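Local coordinates for protein periplasmic sensor hybrid histidine kinase (Anaeromyxobacter dehalogenans, PDB 4K0D) that probably transfers phosphate from ATP to a protein histidine in signalling across the membrane, and is represented here by its periplasmic helical-bundle sensor domain, at residues B[56-60]-B[89-94]; B[37-41]-B[96-101]. All coordinates share one frame; numbering follows the deposited sequence.

Contact 1 (B[56-60]-B[89-94]); sequences LRRLE and FEKAAV
Atom OE1 of E90 is the polar focus of this interface, lying 2.6 Å from OE2 of E60. Two full negative charges would be expected to repel at this spacing, so one of the two acids probably carries a proton. The side chains meet at about a right angle, with their carboxylate planes turned 52° apart, so the groups are neither stacked nor coplanar. OE1 of E90 also passes 3.4 Å from the carbonyl O of L56, a close approach that is not a hydrogen bond; that carbonyl already receives the backbone N-H of E60. The reach of E90 follows from its torsions: CG stands anti to the carbonyl carbon (chi1 -83°), and the chain runs on extended from there toward the other helix.

Beside the acids the contact turns apolar, an example of how one glutamate can serve both layers. The CG methylene of E90 lies 3.8 Å from CD2 of L59, the two side chains sliding past each other in opposite directions. The same leucine methyl meets the F89 ring at its edge, 4.0 Å from CD2 of that ring. L56 divides its work between its branches: CD1 touches CG2 of V94 at 3.7 Å, whereas CD2 rests against CB of A93 at 4.0 Å.

L59 also packs on L26 and A29 of helix 16-42, and F89 on M119 and R120 of helix 117-145, so the apolar layer continues into the rest of the domain. R58, on another side of helix 46-68, forms a salt bridge to E14 of the second subunit. With the segment axes 11.3 Å apart and 175° between their directions, the arrangement is that of an antiparallel helical hairpin within a helical-bundle sensor domain.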
loop_
_atom_site.group_PDB
_atom_site.type_symbol
_atom_site.label_atom_id
_atom_site.label_comp_id
_atom_site.label_asym_id
_atom_site.label_seq_id
_atom_site.Cartn_x
_atom_site.Cartn_y
_atom_site.Cartn_z
ATOM N N LEU B 56 -6.099 17.013 10.548
ATOM C CA LEU B 56 -7.056 17.410 9.549
ATOM C C LEU B 56 -6.320 17.817 8.257
ATOM O O LEU B 56 -6.744 17.470 7.187
ATOM C CB LEU B 56 -7.891 18.583 10.064
ATOM C CG LEU B 56 -8.918 18.283 11.169
ATOM C CD1 LEU B 56 -9.558 19.577 11.656
ATOM C CD2 LEU B 56 -9.984 17.269 10.697
ATOM N N ARG B 57 -5.250 18.588 8.379
ATOM C CA ARG B 57 -4.435 18.993 7.220
ATOM C C ARG B 57 -3.811 17.784 6.536
ATOM O O ARG B 57 -3.770 17.717 5.305
ATOM C CB ARG B 57 -3.319 19.982 7.632
ATOM C CG ARG B 57 -3.881 21.317 8.178
ATOM N N ARG B 58 -3.340 16.836 7.330
ATOM C CA ARG B 58 -2.873 15.587 6.795
ATOM C C ARG B 58 -3.965 14.821 5.996
ATOM O O ARG B 58 -3.705 14.308 4.918
ATOM C CB ARG B 58 -2.351 14.752 7.913
ATOM C CG ARG B 58 -1.987 13.392 7.472
ATOM C CD ARG B 58 -1.389 12.656 8.648
ATOM N NE ARG B 58 -1.309 11.233 8.404
ATOM C CZ ARG B 58 -1.037 10.326 9.334
ATOM N NH1 ARG B 58 -0.772 10.704 10.573
ATOM N NH2 ARG B 58 -1.041 9.032 9.015
ATOM N N LEU B 59 -5.184 14.766 6.513
ATOM C CA LEU B 59 -6.244 14.109 5.800
ATOM C C LEU B 59 -6.537 14.847 4.510
ATOM O O LEU B 59 -6.764 14.222 3.492
ATOM C CB LEU B 59 -7.512 14.024 6.629
ATOM C CG LEU B 59 -8.732 13.426 5.950
ATOM C CD1 LEU B 59 -8.486 12.010 5.384
ATOM C CD2 LEU B 59 -9.902 13.415 6.974
ATOM N N GLU B 60 -6.590 16.161 4.529
ATOM C CA GLU B 60 -6.859 16.838 3.268
ATOM C C GLU B 60 -5.747 16.500 2.218
ATOM O O GLU B 60 -6.042 16.292 1.049
ATOM C CB GLU B 60 -6.956 18.354 3.482
ATOM C CG GLU B 60 -8.205 18.782 4.149
ATOM C CD GLU B 60 -8.017 19.994 5.129
ATOM O OE1 GLU B 60 -6.959 20.638 5.161
ATOM O OE2 GLU B 60 -8.952 20.278 5.901
ATOM N N PHE B 89 -16.819 14.250 6.933
ATOM C CA PHE B 89 -16.213 13.650 8.089
ATOM C C PHE B 89 -15.345 14.721 8.724
ATOM O O PHE B 89 -15.341 14.874 9.931
ATOM C CB PHE B 89 -15.433 12.465 7.640
ATOM C CG PHE B 89 -14.632 11.815 8.691
ATOM C CD1 PHE B 89 -15.227 11.092 9.671
ATOM C CD2 PHE B 89 -13.239 11.888 8.657
ATOM C CE1 PHE B 89 -14.480 10.424 10.596
ATOM C CE2 PHE B 89 -12.470 11.243 9.615
ATOM C CZ PHE B 89 -13.090 10.515 10.590
ATOM N N GLU B 90 -14.653 15.512 7.923
ATOM C CA GLU B 90 -13.838 16.552 8.529
ATOM C C GLU B 90 -14.717 17.546 9.262
ATOM O O GLU B 90 -14.334 18.061 10.310
ATOM C CB GLU B 90 -13.055 17.337 7.484
ATOM C CG GLU B 90 -11.775 16.693 7.066
ATOM C CD GLU B 90 -10.861 17.674 6.391
ATOM O OE1 GLU B 90 -10.059 18.302 7.089
ATOM O OE2 GLU B 90 -10.944 17.814 5.168
ATOM N N LYS B 91 -15.871 17.847 8.681
ATOM C CA LYS B 91 -16.721 18.899 9.215
ATOM C C LYS B 91 -17.216 18.477 10.596
ATOM O O LYS B 91 -17.240 19.288 11.544
ATOM C CB LYS B 91 -17.884 19.201 8.268
ATOM C CG LYS B 91 -18.786 20.331 8.755
ATOM N N ALA B 92 -17.580 17.203 10.726
ATOM C CA ALA B 92 -17.967 16.652 12.031
ATOM C C ALA B 92 -16.809 16.680 13.005
ATOM O O ALA B 92 -16.982 16.869 14.224
ATOM C CB ALA B 92 -18.438 15.249 11.894
ATOM N N ALA B 93 -15.622 16.454 12.483
ATOM C CA ALA B 93 -14.464 16.390 13.368
ATOM C C ALA B 93 -14.190 17.788 13.917
ATOM O O ALA B 93 -13.899 17.923 15.063
ATOM C CB ALA B 93 -13.240 15.835 12.618
ATOM N N VAL B 94 -14.251 18.818 13.065
ATOM C CA VAL B 94 -14.105 20.203 13.484
ATOM C C VAL B 94 -15.162 20.569 14.525
ATOM O O VAL B 94 -14.880 21.271 15.503
ATOM C CB VAL B 94 -14.194 21.127 12.255
ATOM C CG1 VAL B 94 -14.237 22.614 12.636
ATOM C CG2 VAL B 94 -13.007 20.876 11.386
#

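Contact 2 (B[37-41]-B[96-101]); sequences ARAYA and LGTAVA
Y40 and V100 meet through a CH-pi contact: CG1 of V100 sits over one face of the tyrosine ring, 3.9 Å from its centroid and 23° off the normal. The methyl is displaced toward the rim, where it comes within 3.6 Å of CE2 of Y40. The ring is brought beside helix 73-102 by its first torsion, which sets CG opposite the backbone N (chi1 -176°).

The carbonyl O of G97 and the hydroxyl of Y40 add van der Waals contacts with carbon atoms. The carbonyl O of G97 lies at the ring edge, near its plane, 3.6 Å from CE2 of Y40. At the far end of the same side chain, OH of Y40 touches CB of A101 at 3.5 Å. Replacing Y40 by an alanine would probably leave CG1 of V100 without its aromatic partner and open a gap beside G97 and A101.

The remaining contacts are between aliphatic groups. The second methyl of V100, CG2, packs on the backbone of A41, 3.8 Å from its CA. One turn back on both helices, CD2 of L96 reaches CB of A37 at 4.1 Å. Small alanines on one side thus receive the larger branched residues of the other.

The two segments run nearly parallel, at 13°, with their axes 9.9 Å apart. Helix 46-68 flanks them, meeting Y40 through R48 and M49 and A37 through L52, while helix 106-114 packs on L96 and V100 through I109. The contact therefore joins the C-terminal parts of helices 16-42 and 73-102, with helix 46-68 packed on the first and on A101 and helix 106-114 on the second.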
loop_
_atom_site.group_PDB
_atom_site.type_symbol
_atom_site.label_atom_id
_atom_site.label_comp_id
_atom_site.label_asym_id
_atom_site.label_seq_id
_atom_site.Cartn_x
_atom_site.Cartn_y
_atom_site.Cartn_z
ATOM N N ALA B 37 -9.035 13.099 17.534
ATOM C CA ALA B 37 -10.255 13.777 17.969
ATOM C C ALA B 37 -10.688 13.211 19.318
ATOM O O ALA B 37 -11.095 13.933 20.224
ATOM C CB ALA B 37 -11.358 13.616 16.977
ATOM N N ARG B 38 -10.582 11.897 19.426
ATOM C CA ARG B 38 -10.971 11.202 20.621
ATOM C C ARG B 38 -10.023 11.620 21.745
ATOM O O ARG B 38 -10.460 11.789 22.872
ATOM C CB ARG B 38 -10.903 9.703 20.370
ATOM C CG ARG B 38 -10.796 8.805 21.603
ATOM N N ALA B 39 -8.736 11.774 21.459
ATOM C CA ALA B 39 -7.821 11.923 22.557
ATOM C C ALA B 39 -8.055 13.321 23.094
ATOM O O ALA B 39 -8.084 13.517 24.273
ATOM C CB ALA B 39 -6.431 11.738 22.166
ATOM N N TYR B 40 -8.264 14.268 22.196
ATOM C CA TYR B 40 -8.595 15.627 22.567
ATOM C C TYR B 40 -9.834 15.705 23.456
ATOM O O TYR B 40 -9.830 16.398 24.465
ATOM C CB TYR B 40 -8.830 16.460 21.322
ATOM C CG TYR B 40 -9.093 17.915 21.601
ATOM C CD1 TYR B 40 -8.309 18.639 22.481
ATOM C CD2 TYR B 40 -10.093 18.570 20.948
ATOM C CE1 TYR B 40 -8.569 20.003 22.741
ATOM C CE2 TYR B 40 -10.348 19.901 21.167
ATOM C CZ TYR B 40 -9.581 20.615 22.059
ATOM O OH TYR B 40 -9.863 21.935 22.223
ATOM N N ALA B 41 -10.894 15.019 23.060
ATOM C CA ALA B 41 -12.133 15.072 23.798
ATOM C C ALA B 41 -11.937 14.440 25.174
ATOM O O ALA B 41 -12.430 14.957 26.142
ATOM C CB ALA B 41 -13.204 14.365 23.024
ATOM N N LEU B 96 -16.691 18.526 16.595
ATOM C CA LEU B 96 -16.339 17.929 17.875
ATOM C C LEU B 96 -15.245 18.786 18.546
ATOM O O LEU B 96 -15.327 19.142 19.728
ATOM C CB LEU B 96 -15.882 16.490 17.675
ATOM C CG LEU B 96 -15.203 16.014 18.942
ATOM C CD1 LEU B 96 -16.147 16.195 20.066
ATOM C CD2 LEU B 96 -14.794 14.588 18.910
ATOM N N GLY B 97 -14.231 19.169 17.767
ATOM C CA GLY B 97 -13.133 19.928 18.328
ATOM C C GLY B 97 -13.650 21.220 18.931
ATOM O O GLY B 97 -13.384 21.563 20.060
ATOM N N THR B 98 -14.411 21.934 18.132
ATOM C CA THR B 98 -14.847 23.258 18.448
ATOM C C THR B 98 -15.726 23.159 19.705
ATOM O O THR B 98 -15.731 24.030 20.577
ATOM C CB THR B 98 -15.586 23.826 17.221
ATOM O OG1 THR B 98 -15.429 25.235 17.166
ATOM C CG2 THR B 98 -17.058 23.506 17.270
ATOM N N ALA B 99 -16.421 22.047 19.836
ATOM C CA ALA B 99 -17.273 21.857 21.001
ATOM C C ALA B 99 -16.435 21.690 22.271
ATOM O O ALA B 99 -16.719 22.292 23.299
ATOM C CB ALA B 99 -18.170 20.681 20.800
ATOM N N VAL B 100 -15.408 20.858 22.198
ATOM C CA VAL B 100 -14.506 20.695 23.300
ATOM C C VAL B 100 -13.890 22.046 23.563
ATOM O O VAL B 100 -13.851 22.496 24.682
ATOM C CB VAL B 100 -13.447 19.621 23.027
ATOM C CG1 VAL B 100 -12.402 19.606 24.138
ATOM C CG2 VAL B 100 -14.121 18.224 22.895
ATOM N N ALA B 101 -13.459 22.753 22.547
ATOM C CA ALA B 101 -12.745 23.995 22.819
ATOM C C ALA B 101 -13.614 25.071 23.498
ATOM O O ALA B 101 -13.159 25.728 24.405
ATOM C CB ALA B 101 -12.116 24.574 21.537
#

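In the fold
Helix 73-102 is common to both contacts, whose centres are 12 Å apart: contact 1 uses residues 89-94, and contact 2 uses 96-101 just beyond. Its partners are the two helices that come before it, 46-68 in contact 1 and 16-42 in contact 2. In chain order the segments run 37-41, 56-60, 89-94 and 96-101, so both segments of contact 1 fall, along the chain, between those of contact 2. Successive turns of one helix thus pair first antiparallel with its immediate predecessor, then parallel with the helix before that. Such pairing ties three consecutive helices together, illustrating how the periplasmic sensor bundle is built without any strand.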